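Exoribonuclease II, mitochondrial (Candida glabrata, PDB 6F3H) degrades RNA from its 3' end as the nuclease component of the mitochondrial degradosome mtEXO, using a magnesium-binding active site. Local coordinates at residues V40-C45 / T72-M77; K274-L279 / S318-H323; V453-A458 / D729-S734. The protein carries 1 engineered substitution. One frame throughout, in Å; residues are numbered along the deposited sequence.

Contact 1 (V40-C45 / T72-M77); sequences VLLKQC and TLVYAM
The isobutyl end of Leu42 overlaps the side chains of Val74 and Ala76, joining two strands of a five-stranded antiparallel sheet that are not neighbours in it. Strand 39-42 and strand 73-76 are separated in the order of the sheet by strands 50-54 and 64-68, yet the CA atoms of Leu42 and Ala76 lie only 8.2 Å apart. A flat sheet could not bring them so close; this one evidently curls strongly, and the contact probably lies on its concave side. Branched and small apolar residues suit such an interior. Leu42 extends its CD2 methyl far enough to meet Val74 CG1 at 4.0 Å, the two side chains pointing at each other tip to tip. Val74 offers this methyl because its CG1 stands opposite the backbone N (chi1 169°). The same Leu42 CD2 lies 4.2 Å from Ala76 CB, and the alanine, with nothing beyond CB, meets it with that one carbon. Val74 and Ala76, two residues apart on one strand, both direct CB at the first segment, while Tyr75 between them turns away, the usual alternation of a beta strand. Leu42 also packs on Val81 of strand 81-85. Past the end of strand 39-42 the chain turns, and Gln44 lies at the exposed margin of the apolar patch. Its chain bends at the second torsion (chi2 65°), which places the amide beside strand 73-76. The nitrogen is hydrogen-bonded to Ser80 OG, so its polarity is answered even while Gln44 NE2 rests 3.7 Å from the methyl carbon Ala76 CB.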
ATOM      1  N   VAL A  40       7.732 -20.410  -8.499  1.00 55.70           N
ATOM      2  CA  VAL A  40       7.754 -19.448  -7.412  1.00 50.96           C
ATOM      3  C   VAL A  40       9.063 -19.512  -6.656  1.00 51.79           C
ATOM      4  O   VAL A  40       9.757 -20.527  -6.629  1.00 58.65           O
ATOM      5  CB  VAL A  40       6.606 -19.677  -6.427  1.00 45.94           C
ATOM      6  CG1 VAL A  40       5.341 -19.414  -7.127  1.00 40.28           C
ATOM      7  CG2 VAL A  40       6.671 -21.093  -5.960  1.00 49.01           C
ATOM      8  N   LEU A  41       9.362 -18.402  -6.009  1.00 48.81           N
ATOM      9  CA  LEU A  41      10.311 -18.341  -4.920  1.00 45.44           C
ATOM     10  C   LEU A  41       9.529 -18.142  -3.632  1.00 44.07           C
ATOM     11  O   LEU A  41       8.645 -17.288  -3.564  1.00 40.19           O
ATOM     12  CB  LEU A  41      11.291 -17.196  -5.106  1.00 41.11           C
ATOM     13  CG  LEU A  41      12.594 -17.586  -5.760  1.00 47.69           C
ATOM     14  CD1 LEU A  41      13.589 -16.538  -5.362  1.00 45.99           C
ATOM     15  CD2 LEU A  41      13.045 -18.991  -5.347  1.00 49.70           C
ATOM     16  N   LEU A  42       9.831 -18.948  -2.635  1.00 45.73           N
ATOM     17  CA  LEU A  42       9.177 -18.843  -1.347  1.00 44.41           C
ATOM     18  C   LEU A  42      10.078 -18.165  -0.321  1.00 54.88           C
ATOM     19  O   LEU A  42      11.298 -18.104  -0.467  1.00 61.99           O
ATOM     20  CB  LEU A  42       8.750 -20.217  -0.857  1.00 40.75           C
ATOM     21  CG  LEU A  42       7.373 -20.625  -1.354  1.00 42.93           C
ATOM     22  CD1 LEU A  42       7.128 -20.188  -2.753  1.00 50.17           C
ATOM     23  CD2 LEU A  42       7.202 -22.109  -1.233  1.00 42.10           C
ATOM     24  N   LYS A  43       9.443 -17.610   0.715  1.00 58.04           N
ATOM     25  CA  LYS A  43      10.190 -17.061   1.845  1.00 56.42           C
ATOM     26  C   LYS A  43      10.908 -18.160   2.612  1.00 65.24           C
ATOM     27  O   LYS A  43      11.938 -17.905   3.246  1.00 68.39           O
ATOM     28  CB  LYS A  43       9.256 -16.287   2.764  1.00 49.11           C
ATOM     29  CG  LYS A  43       8.930 -14.901   2.272  1.00 48.95           C
ATOM     30  CD  LYS A  43       7.807 -14.292   3.086  1.00 60.75           C
ATOM     31  CE  LYS A  43       7.231 -13.039   2.412  1.00 75.01           C
ATOM     32  NZ  LYS A  43       6.013 -12.466   3.089  1.00 82.76           N
ATOM     33  N   GLN A  44      10.357 -19.370   2.592  1.00 68.83           N
ATOM     34  CA  GLN A  44      11.054 -20.522   3.138  1.00 74.51           C
ATOM     35  C   GLN A  44      12.288 -20.855   2.304  1.00 84.11           C
ATOM     36  O   GLN A  44      13.405 -20.905   2.829  1.00 86.15           O
ATOM     37  CB  GLN A  44      10.099 -21.719   3.206  1.00 76.03           C
ATOM     38  CG  GLN A  44       8.785 -21.501   3.992  1.00 82.10           C
ATOM     39  CD  GLN A  44       7.817 -20.472   3.391  1.00 84.14           C
ATOM     40  OE1 GLN A  44       8.223 -19.561   2.666  1.00 79.61           O
ATOM     41  NE2 GLN A  44       6.530 -20.614   3.708  1.00 84.69           N
ATOM     42  N   CYS A  45      12.116 -21.032   0.994  1.00 86.60           N
ATOM     43  CA  CYS A  45      13.184 -21.550   0.145  1.00 79.97           C
ATOM     44  C   CYS A  45      13.724 -20.470  -0.769  1.00 66.99           C
ATOM     45  O   CYS A  45      13.614 -20.586  -1.993  1.00 65.23           O
ATOM     46  CB  CYS A  45      12.694 -22.711  -0.717  1.00 85.60           C
ATOM     47  SG  CYS A  45      11.440 -23.665   0.064  1.00 94.52           S
ATOM     48  N   THR A  72      10.170 -33.160  -3.274  1.00 92.68           N
ATOM     49  CA  THR A  72       9.630 -32.882  -1.957  1.00 95.62           C
ATOM     50  C   THR A  72       8.676 -31.693  -2.071  1.00 97.33           C
ATOM     51  O   THR A  72       8.995 -30.691  -2.719  1.00 99.36           O
ATOM     52  CB  THR A  72      10.782 -32.596  -0.974  1.00 94.73           C
ATOM     53  OG1 THR A  72      10.283 -32.030   0.245  1.00 95.75           O
ATOM     54  CG2 THR A  72      11.802 -31.647  -1.581  1.00 91.83           C
ATOM     55  N   LEU A  73       7.498 -31.815  -1.452  1.00 93.94           N
ATOM     56  CA  LEU A  73       6.438 -30.811  -1.479  1.00 82.84           C
ATOM     57  C   LEU A  73       6.647 -29.766  -0.385  1.00 78.27           C
ATOM     58  O   LEU A  73       7.387 -29.980   0.580  1.00 82.01           O
ATOM     59  CB  LEU A  73       5.058 -31.458  -1.309  1.00 77.79           C
ATOM     60  CG  LEU A  73       4.726 -32.620  -2.247  1.00 77.62           C
ATOM     61  CD1 LEU A  73       3.275 -33.070  -2.067  1.00 81.38           C
ATOM     62  CD2 LEU A  73       5.008 -32.226  -3.681  1.00 72.85           C
ATOM     63  N   VAL A  74       6.035 -28.600  -0.578  1.00 71.16           N
ATOM     64  CA  VAL A  74       5.968 -27.574   0.452  1.00 66.51           C
ATOM     65  C   VAL A  74       4.576 -26.959   0.428  1.00 72.85           C
ATOM     66  O   VAL A  74       4.038 -26.662  -0.646  1.00 78.85           O
ATOM     67  CB  VAL A  74       7.055 -26.492   0.285  1.00 62.11           C
ATOM     68  CG1 VAL A  74       6.784 -25.316   1.191  1.00 60.11           C
ATOM     69  CG2 VAL A  74       8.411 -27.053   0.606  1.00 60.44           C
ATOM     70  N   TYR A  75       3.974 -26.821   1.611  1.00 70.73           N
ATOM     71  CA  TYR A  75       2.670 -26.194   1.783  1.00 63.78           C
ATOM     72  C   TYR A  75       2.905 -24.812   2.347  1.00 58.64           C
ATOM     73  O   TYR A  75       3.569 -24.671   3.377  1.00 56.26           O
ATOM     74  CB  TYR A  75       1.798 -26.998   2.726  1.00 62.10           C
ATOM     75  CG  TYR A  75       1.635 -28.401   2.254  1.00 68.21           C
ATOM     76  CD1 TYR A  75       0.698 -28.732   1.283  1.00 74.75           C
ATOM     77  CD2 TYR A  75       2.440 -29.398   2.758  1.00 68.05           C
ATOM     78  CE1 TYR A  75       0.547 -30.039   0.863  1.00 78.22           C
ATOM     79  CE2 TYR A  75       2.314 -30.696   2.341  1.00 72.82           C
ATOM     80  CZ  TYR A  75       1.364 -31.018   1.392  1.00 78.87           C
ATOM     81  OH  TYR A  75       1.225 -32.325   0.963  1.00 83.35           O
ATOM     82  N   ALA A  76       2.383 -23.797   1.677  1.00 57.73           N
ATOM     83  CA  ALA A  76       2.717 -22.457   2.104  1.00 56.34           C
ATOM     84  C   ALA A  76       1.569 -21.518   1.823  1.00 63.63           C
ATOM     85  O   ALA A  76       0.756 -21.747   0.926  1.00 66.13           O
ATOM     86  CB  ALA A  76       3.981 -21.937   1.416  1.00 51.78           C
HETATM   87  N   MSE A  77       1.526 -20.451   2.609  1.00 69.86           N
HETATM   88  CA  MSE A  77       0.585 -19.378   2.396  1.00 78.65           C
HETATM   89  C   MSE A  77       0.888 -18.708   1.098  1.00 67.31           C
HETATM   90  O   MSE A  77       2.036 -18.435   0.781  1.00 64.31           O
HETATM   91  CB  MSE A  77       0.643 -18.348   3.525  1.00 99.52           C
HETATM   92  CG  MSE A  77      -0.129 -18.767   4.754  1.00116.15           C
HETATM   93 SE   MSE A  77      -1.795 -19.674   4.279  1.00128.15          SE
HETATM   94  CE  MSE A  77      -2.265 -20.418   6.031  1.00130.94           C
TER

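Contact 2 (K274-L279 / S318-H323); sequences KAFAKL and SKIFRH
Two rings lie at this helix-helix interface: the phenyl of Phe276, beside which Ile320 places its CG2 methyl, and the imidazole of His323, which has the carbonyl carbon of Lys319 at its edge, in the ring plane. The helices are 251-281 and 311-322, two of several packed helices: helix 285-291 touches Phe276 and helix 334-343 touches Phe321. Phe276 CE2 and Ile320 CG2 are 4.1 Å apart, and the two side chains cross at about a right angle. With its CG opposite the backbone N (chi1 176°), the phenyl sits where its CE2 and CD2 meet Ile320 CG2, a buried position that suits a large apolar ring. Ala277 CA comes within 5.7 Å of His323 CA, and alanine, the smallest residue with a CB, suits so close an approach; its methyl faces the CB and carbonyl of His323. The histidine follows the last residue of helix 311-322 and turns back on it. Lys274 reaches the same ring through its aliphatic part, CG lying 4.2 Å from His323 NE2, while its ammonium is hydrogen-bonded to Asp269 O. What fixes the ring's rotation is a bond within its own segment: His323 ND1 donates to Lys319 O at 2.6 Å, nearly straight at 173°, the oxygen lying in the imidazole plane and the nitrogen 38° above the carbonyl plane.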
ATOM      1  N   LYS A 274      33.160  -2.004  24.304  1.00 50.51           N
ATOM      2  CA  LYS A 274      33.351  -2.146  25.737  1.00 51.48           C
ATOM      3  C   LYS A 274      33.278  -0.798  26.435  1.00 47.48           C
ATOM      4  O   LYS A 274      32.642  -0.670  27.484  1.00 46.76           O
ATOM      5  CB  LYS A 274      34.700  -2.816  26.008  1.00 51.95           C
ATOM      6  CG  LYS A 274      34.752  -4.281  25.660  1.00 47.27           C
ATOM      7  CD  LYS A 274      36.181  -4.744  25.597  1.00 47.92           C
ATOM      8  CE  LYS A 274      36.302  -6.147  25.049  1.00 51.19           C
ATOM      9  NZ  LYS A 274      37.717  -6.375  24.647  1.00 57.82           N
ATOM     10  N   ALA A 275      33.926   0.213  25.862  1.00 45.81           N
ATOM     11  CA  ALA A 275      33.888   1.543  26.443  1.00 46.94           C
ATOM     12  C   ALA A 275      32.459   2.057  26.511  1.00 55.00           C
ATOM     13  O   ALA A 275      32.041   2.630  27.523  1.00 66.58           O
ATOM     14  CB  ALA A 275      34.767   2.476  25.618  1.00 46.25           C
ATOM     15  N   PHE A 276      31.690   1.830  25.448  1.00 50.66           N
ATOM     16  CA  PHE A 276      30.296   2.262  25.397  1.00 48.66           C
ATOM     17  C   PHE A 276      29.455   1.561  26.449  1.00 47.97           C
ATOM     18  O   PHE A 276      28.709   2.200  27.193  1.00 45.67           O
ATOM     19  CB  PHE A 276      29.739   1.995  24.005  1.00 52.38           C
ATOM     20  CG  PHE A 276      28.272   2.303  23.858  1.00 53.85           C
ATOM     21  CD1 PHE A 276      27.848   3.585  23.502  1.00 53.28           C
ATOM     22  CD2 PHE A 276      27.316   1.315  24.038  1.00 50.34           C
ATOM     23  CE1 PHE A 276      26.503   3.883  23.368  1.00 42.11           C
ATOM     24  CE2 PHE A 276      25.974   1.608  23.887  1.00 44.14           C
ATOM     25  CZ  PHE A 276      25.572   2.898  23.556  1.00 41.92           C
ATOM     26  N   ALA A 277      29.495   0.235  26.471  1.00 48.89           N
ATOM     27  CA  ALA A 277      28.672  -0.478  27.431  1.00 50.57           C
ATOM     28  C   ALA A 277      28.981  -0.040  28.854  1.00 54.33           C
ATOM     29  O   ALA A 277      28.093  -0.021  29.710  1.00 58.43           O
ATOM     30  CB  ALA A 277      28.890  -1.982  27.284  1.00 47.96           C
ATOM     31  N   LYS A 278      30.206   0.392  29.117  1.00 52.97           N
ATOM     32  CA  LYS A 278      30.498   0.837  30.466  1.00 49.57           C
ATOM     33  C   LYS A 278      29.710   2.090  30.770  1.00 54.55           C
ATOM     34  O   LYS A 278      29.012   2.164  31.785  1.00 60.27           O
ATOM     35  CB  LYS A 278      31.984   1.078  30.643  1.00 48.53           C
ATOM     36  CG  LYS A 278      32.365   0.906  32.085  1.00 56.92           C
ATOM     37  CD  LYS A 278      33.606   1.673  32.432  1.00 65.34           C
ATOM     38  CE  LYS A 278      34.373   0.939  33.515  1.00 73.30           C
ATOM     39  NZ  LYS A 278      35.033  -0.333  33.012  1.00 77.89           N
ATOM     40  N   LEU A 279      29.767   3.064  29.855  1.00 54.03           N
ATOM     41  CA  LEU A 279      29.033   4.316  30.010  1.00 51.25           C
ATOM     42  C   LEU A 279      27.555   4.076  30.257  1.00 58.16           C
ATOM     43  O   LEU A 279      26.924   4.757  31.074  1.00 65.84           O
ATOM     44  CB  LEU A 279      29.206   5.160  28.752  1.00 49.76           C
ATOM     45  CG  LEU A 279      30.652   5.418  28.355  1.00 49.42           C
ATOM     46  CD1 LEU A 279      30.735   6.125  27.041  1.00 47.76           C
ATOM     47  CD2 LEU A 279      31.257   6.282  29.397  1.00 50.60           C
ATOM     48  N   SER A 318      24.267  -7.580  18.940  1.00 43.71           N
ATOM     49  CA  SER A 318      24.199  -8.632  19.952  1.00 42.99           C
ATOM     50  C   SER A 318      25.315  -8.476  20.973  1.00 41.30           C
ATOM     51  O   SER A 318      25.081  -8.556  22.185  1.00 41.41           O
ATOM     52  CB  SER A 318      24.294 -10.003  19.284  1.00 47.03           C
ATOM     53  OG  SER A 318      23.140 -10.280  18.511  1.00 51.40           O
ATOM     54  N   LYS A 319      26.530  -8.194  20.492  1.00 41.36           N
ATOM     55  CA  LYS A 319      27.684  -8.019  21.367  1.00 41.56           C
ATOM     56  C   LYS A 319      27.480  -6.856  22.318  1.00 44.98           C
ATOM     57  O   LYS A 319      27.815  -6.935  23.504  1.00 53.59           O
ATOM     58  CB  LYS A 319      28.932  -7.803  20.513  1.00 46.11           C
ATOM     59  CG  LYS A 319      29.572  -9.090  19.981  1.00 46.22           C
ATOM     60  CD  LYS A 319      30.517  -8.868  18.818  1.00 41.76           C
ATOM     61  CE  LYS A 319      31.579  -9.955  18.772  1.00 52.93           C
ATOM     62  NZ  LYS A 319      31.235 -11.145  19.602  1.00 59.51           N
ATOM     63  N   ILE A 320      26.924  -5.768  21.815  1.00 41.46           N
ATOM     64  CA  ILE A 320      26.669  -4.605  22.650  1.00 43.51           C
ATOM     65  C   ILE A 320      25.659  -4.922  23.742  1.00 45.65           C
ATOM     66  O   ILE A 320      25.869  -4.604  24.911  1.00 51.54           O
ATOM     67  CB  ILE A 320      26.170  -3.450  21.781  1.00 45.58           C
ATOM     68  CG1 ILE A 320      27.247  -3.053  20.792  1.00 44.10           C
ATOM     69  CG2 ILE A 320      25.760  -2.312  22.664  1.00 47.19           C
ATOM     70  CD1 ILE A 320      26.887  -1.862  20.026  1.00 41.33           C
ATOM     71  N   PHE A 321      24.535  -5.524  23.381  1.00 41.41           N
ATOM     72  CA  PHE A 321      23.580  -5.884  24.411  1.00 41.47           C
ATOM     73  C   PHE A 321      24.206  -6.844  25.389  1.00 41.66           C
ATOM     74  O   PHE A 321      23.969  -6.757  26.593  1.00 47.18           O
ATOM     75  CB  PHE A 321      22.347  -6.524  23.797  1.00 57.22           C
ATOM     76  CG  PHE A 321      21.436  -5.554  23.114  1.00 58.58           C
ATOM     77  CD1 PHE A 321      21.353  -4.257  23.531  1.00 54.39           C
ATOM     78  CD2 PHE A 321      20.623  -5.965  22.086  1.00 65.24           C
ATOM     79  CE1 PHE A 321      20.510  -3.384  22.921  1.00 50.84           C
ATOM     80  CE2 PHE A 321      19.774  -5.085  21.476  1.00 63.67           C
ATOM     81  CZ  PHE A 321      19.726  -3.793  21.898  1.00 56.56           C
ATOM     82  N   ARG A 322      25.039  -7.752  24.887  1.00 47.49           N
ATOM     83  CA  ARG A 322      25.677  -8.721  25.766  1.00 47.00           C
ATOM     84  C   ARG A 322      26.553  -8.019  26.786  1.00 48.85           C
ATOM     85  O   ARG A 322      26.743  -8.518  27.890  1.00 58.95           O
ATOM     86  CB  ARG A 322      26.482  -9.728  24.934  1.00 41.91           C
ATOM     87  CG  ARG A 322      26.851 -10.970  25.707  1.00 46.58           C
ATOM     88  CD  ARG A 322      27.834 -11.980  25.083  1.00 53.70           C
ATOM     89  NE  ARG A 322      28.673 -11.566  23.962  1.00 55.99           N
ATOM     90  CZ  ARG A 322      29.858 -10.991  24.103  1.00 62.53           C
ATOM     91  NH1 ARG A 322      30.306 -10.722  25.323  1.00 68.35           N
ATOM     92  NH2 ARG A 322      30.587 -10.678  23.034  1.00 64.57           N
ATOM     93  N   HIS A 323      27.057  -6.849  26.459  1.00 47.73           N
ATOM     94  CA  HIS A 323      27.895  -6.113  27.381  1.00 42.19           C
ATOM     95  C   HIS A 323      27.137  -5.155  28.280  1.00 52.11           C
ATOM     96  O   HIS A 323      27.781  -4.388  28.996  1.00 56.60           O
ATOM     97  CB  HIS A 323      28.962  -5.353  26.620  1.00 42.21           C
ATOM     98  CG  HIS A 323      30.078  -6.219  26.145  1.00 45.21           C
ATOM     99  ND1 HIS A 323      29.996  -6.962  24.990  1.00 47.28           N
ATOM    100  CD2 HIS A 323      31.278  -6.507  26.693  1.00 43.56           C
ATOM    101  CE1 HIS A 323      31.113  -7.642  24.823  1.00 45.84           C
ATOM    102  NE2 HIS A 323      31.905  -7.386  25.846  1.00 47.53           N
TER

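Contact 3 (V453-A458 / D729-S734); sequences VSLKRA and DQYVWS
A helix-to-helix junction joins the end of helix 449-456, within the RNB domain, to the long helix 725-761. Leu455 and Tyr731 carry it. The tyrosine ring atom CE1 lies 4.0 Å from Leu455 CD1 and 4.1 Å from Leu455 CB, so the leucine touches the ring with both the base and one branch of its side chain, the two groups crossing obliquely. Leucine suits a buried place between helices, and its other neighbours, Leu706 and Ile707 of helix 703-716, extend the apolar surface. Beyond the helix, Arg457 is the centre of an inverse gamma turn, closed by a weak bond from Ala458 N to Lys456 O. Ala458 then follows with its CB directed at helix 725-761, 4.5 Å from Ser734 O, where it also packs on Phe735 and Arg738. Ser734 spends its hydroxyl on its own helix: Ser734 OG donates to Gln730 O at 2.7 Å. The backbone N of Ser734 also bonds to that oxygen, approaching from the opposite face of its carbonyl plane. Across the two segments the contact is a small apolar one, carried by Leu455 and Tyr731, with no charged group taking part.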
ATOM      1  N   VAL A 453       7.349  15.618  -8.853  1.00 54.59           N
ATOM      2  CA  VAL A 453       7.472  15.255  -7.452  1.00 57.37           C
ATOM      3  C   VAL A 453       6.182  14.632  -6.956  1.00 63.76           C
ATOM      4  O   VAL A 453       6.186  13.607  -6.265  1.00 65.42           O
ATOM      5  CB  VAL A 453       7.830  16.495  -6.629  1.00 54.54           C
ATOM      6  CG1 VAL A 453       7.848  16.144  -5.158  1.00 52.60           C
ATOM      7  CG2 VAL A 453       9.129  17.043  -7.097  1.00 57.79           C
ATOM      8  N   SER A 454       5.057  15.243  -7.303  1.00 66.05           N
ATOM      9  CA  SER A 454       3.785  14.774  -6.794  1.00 63.77           C
ATOM     10  C   SER A 454       3.562  13.343  -7.219  1.00 60.14           C
ATOM     11  O   SER A 454       3.314  12.465  -6.391  1.00 66.48           O
ATOM     12  CB  SER A 454       2.678  15.666  -7.332  1.00 69.91           C
ATOM     13  OG  SER A 454       2.961  17.010  -7.009  1.00 76.95           O
ATOM     14  N   LEU A 455       3.780  13.069  -8.493  1.00 55.27           N
ATOM     15  CA  LEU A 455       3.602  11.716  -8.993  1.00 53.94           C
ATOM     16  C   LEU A 455       4.606  10.761  -8.378  1.00 55.51           C
ATOM     17  O   LEU A 455       4.341   9.559  -8.277  1.00 62.38           O
ATOM     18  CB  LEU A 455       3.736  11.733 -10.507  1.00 57.52           C
ATOM     19  CG  LEU A 455       2.689  12.639 -11.164  1.00 56.13           C
ATOM     20  CD1 LEU A 455       3.030  12.856 -12.621  1.00 53.43           C
ATOM     21  CD2 LEU A 455       1.279  12.049 -11.019  1.00 54.97           C
ATOM     22  N   LYS A 456       5.764  11.266  -7.981  1.00 54.10           N
ATOM     23  CA  LYS A 456       6.705  10.412  -7.280  1.00 56.98           C
ATOM     24  C   LYS A 456       6.142   9.997  -5.931  1.00 57.21           C
ATOM     25  O   LYS A 456       6.062   8.805  -5.631  1.00 67.52           O
ATOM     26  CB  LYS A 456       8.042  11.132  -7.130  1.00 66.05           C
ATOM     27  CG  LYS A 456       9.164  10.304  -6.523  1.00 69.27           C
ATOM     28  CD  LYS A 456      10.399  11.172  -6.332  1.00 72.59           C
ATOM     29  CE  LYS A 456      10.837  11.226  -4.859  1.00 78.41           C
ATOM     30  NZ  LYS A 456       9.792  11.630  -3.851  1.00 82.57           N
ATOM     31  N   ARG A 457       5.683  10.959  -5.126  1.00 49.04           N
ATOM     32  CA  ARG A 457       4.942  10.611  -3.920  1.00 44.84           C
ATOM     33  C   ARG A 457       3.588  10.084  -4.330  1.00 54.41           C
ATOM     34  O   ARG A 457       2.590  10.764  -4.132  1.00 74.96           O
ATOM     35  CB  ARG A 457       4.662  11.813  -3.039  1.00 44.20           C
ATOM     36  CG  ARG A 457       5.612  12.933  -3.097  1.00 44.94           C
ATOM     37  CD  ARG A 457       5.274  13.755  -1.896  1.00 51.07           C
ATOM     38  NE  ARG A 457       6.269  14.761  -1.553  1.00 60.93           N
ATOM     39  CZ  ARG A 457       6.142  15.587  -0.514  1.00 65.39           C
ATOM     40  NH1 ARG A 457       5.060  15.523   0.254  1.00 66.89           N
ATOM     41  NH2 ARG A 457       7.091  16.466  -0.224  1.00 65.95           N
ATOM     42  N   ALA A 458       3.513   8.888  -4.873  1.00 51.12           N
ATOM     43  CA  ALA A 458       2.316   8.498  -5.608  1.00 46.84           C
ATOM     44  C   ALA A 458       1.004   8.621  -4.833  1.00 42.76           C
ATOM     45  O   ALA A 458      -0.044   8.422  -5.438  1.00 39.92           O
ATOM     46  CB  ALA A 458       2.495   7.061  -6.090  1.00 50.34           C
ATOM     47  N   ASP A 729       2.166   2.259 -18.204  1.00 82.40           N
ATOM     48  CA  ASP A 729       2.629   1.068 -17.488  1.00 82.63           C
ATOM     49  C   ASP A 729       3.753   1.421 -16.515  1.00 80.92           C
ATOM     50  O   ASP A 729       3.811   0.899 -15.396  1.00 77.83           O
ATOM     51  CB  ASP A 729       3.097   0.005 -18.484  1.00 79.30           C
ATOM     52  N   GLN A 730       4.627   2.342 -16.913  1.00 78.92           N
ATOM     53  CA  GLN A 730       5.711   2.770 -16.038  1.00 73.60           C
ATOM     54  C   GLN A 730       5.175   3.414 -14.761  1.00 68.11           C
ATOM     55  O   GLN A 730       5.681   3.164 -13.661  1.00 70.86           O
ATOM     56  CB  GLN A 730       6.606   3.741 -16.803  1.00 78.18           C
ATOM     57  CG  GLN A 730       7.322   4.738 -15.916  1.00 89.97           C
ATOM     58  CD  GLN A 730       7.916   5.913 -16.689  1.00 96.12           C
ATOM     59  OE1 GLN A 730       7.933   5.918 -17.925  1.00 97.10           O
ATOM     60  NE2 GLN A 730       8.411   6.916 -15.955  1.00 97.13           N
ATOM     61  N   TYR A 731       4.139   4.244 -14.882  1.00 57.29           N
ATOM     62  CA  TYR A 731       3.627   4.921 -13.699  1.00 52.33           C
ATOM     63  C   TYR A 731       2.833   3.978 -12.817  1.00 54.58           C
ATOM     64  O   TYR A 731       2.970   4.004 -11.592  1.00 60.05           O
ATOM     65  CB  TYR A 731       2.759   6.088 -14.108  1.00 54.40           C
ATOM     66  CG  TYR A 731       3.533   7.325 -14.417  1.00 63.53           C
ATOM     67  CD1 TYR A 731       3.916   8.184 -13.401  1.00 68.75           C
ATOM     68  CD2 TYR A 731       3.880   7.651 -15.717  1.00 64.77           C
ATOM     69  CE1 TYR A 731       4.630   9.342 -13.667  1.00 70.82           C
ATOM     70  CE2 TYR A 731       4.592   8.807 -15.998  1.00 64.78           C
ATOM     71  CZ  TYR A 731       4.964   9.649 -14.971  1.00 68.57           C
ATOM     72  OH  TYR A 731       5.675  10.795 -15.253  1.00 68.66           O
ATOM     73  N   VAL A 732       2.027   3.109 -13.416  1.00 51.24           N
ATOM     74  CA  VAL A 732       1.258   2.168 -12.615  1.00 46.49           C
ATOM     75  C   VAL A 732       2.191   1.330 -11.770  1.00 50.45           C
ATOM     76  O   VAL A 732       1.891   1.001 -10.618  1.00 50.00           O
ATOM     77  CB  VAL A 732       0.387   1.289 -13.517  1.00 47.23           C
ATOM     78  CG1 VAL A 732      -0.328   0.254 -12.694  1.00 51.01           C
ATOM     79  CG2 VAL A 732      -0.607   2.147 -14.249  1.00 41.82           C
ATOM     80  N   TRP A 733       3.338   0.968 -12.324  1.00 56.11           N
ATOM     81  CA  TRP A 733       4.307   0.280 -11.498  1.00 59.46           C
ATOM     82  C   TRP A 733       4.786   1.181 -10.382  1.00 51.18           C
ATOM     83  O   TRP A 733       4.843   0.758  -9.227  1.00 53.62           O
ATOM     84  CB  TRP A 733       5.470  -0.200 -12.337  1.00 74.60           C
ATOM     85  CG  TRP A 733       5.097  -1.386 -13.089  1.00 89.32           C
ATOM     86  CD1 TRP A 733       4.656  -1.440 -14.371  1.00 96.10           C
ATOM     87  CD2 TRP A 733       5.073  -2.727 -12.595  1.00 93.32           C
ATOM     88  NE1 TRP A 733       4.386  -2.739 -14.724  1.00101.17           N
ATOM     89  CE2 TRP A 733       4.633  -3.551 -13.648  1.00 96.66           C
ATOM     90  CE3 TRP A 733       5.399  -3.314 -11.371  1.00 89.99           C
ATOM     91  CZ2 TRP A 733       4.506  -4.936 -13.514  1.00 88.70           C
ATOM     92  CZ3 TRP A 733       5.272  -4.687 -11.239  1.00 87.81           C
ATOM     93  CH2 TRP A 733       4.829  -5.482 -12.304  1.00 85.40           C
ATOM     94  N   SER A 734       5.082   2.440 -10.696  1.00 44.62           N
ATOM     95  CA  SER A 734       5.542   3.349  -9.658  1.00 46.97           C
ATOM     96  C   SER A 734       4.494   3.485  -8.567  1.00 51.59           C
ATOM     97  O   SER A 734       4.814   3.473  -7.372  1.00 56.41           O
ATOM     98  CB  SER A 734       5.838   4.724 -10.260  1.00 52.62           C
ATOM     99  OG  SER A 734       6.486   4.606 -11.515  1.00 60.84           O
TER

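The three contacts follow one another along the chain and none touches another. Contact 1 and contact 3 are nearest, with about 15 Å between their closest atoms and 32 Å between centres; contact 2 is set apart, its centre about 39 Å from that of contact 1 and 44 Å from that of contact 3. Their distances from the bound nucleic acid also differ: the nearest atoms lie about 9 Å away for contact 1, 11 Å for contact 3 and 30 Å for contact 2. All three are remote from the magnesium site of Asp401 and Asp410. Contact 3 spans 270 intervening residues, whereas the other two close segments much nearer in sequence.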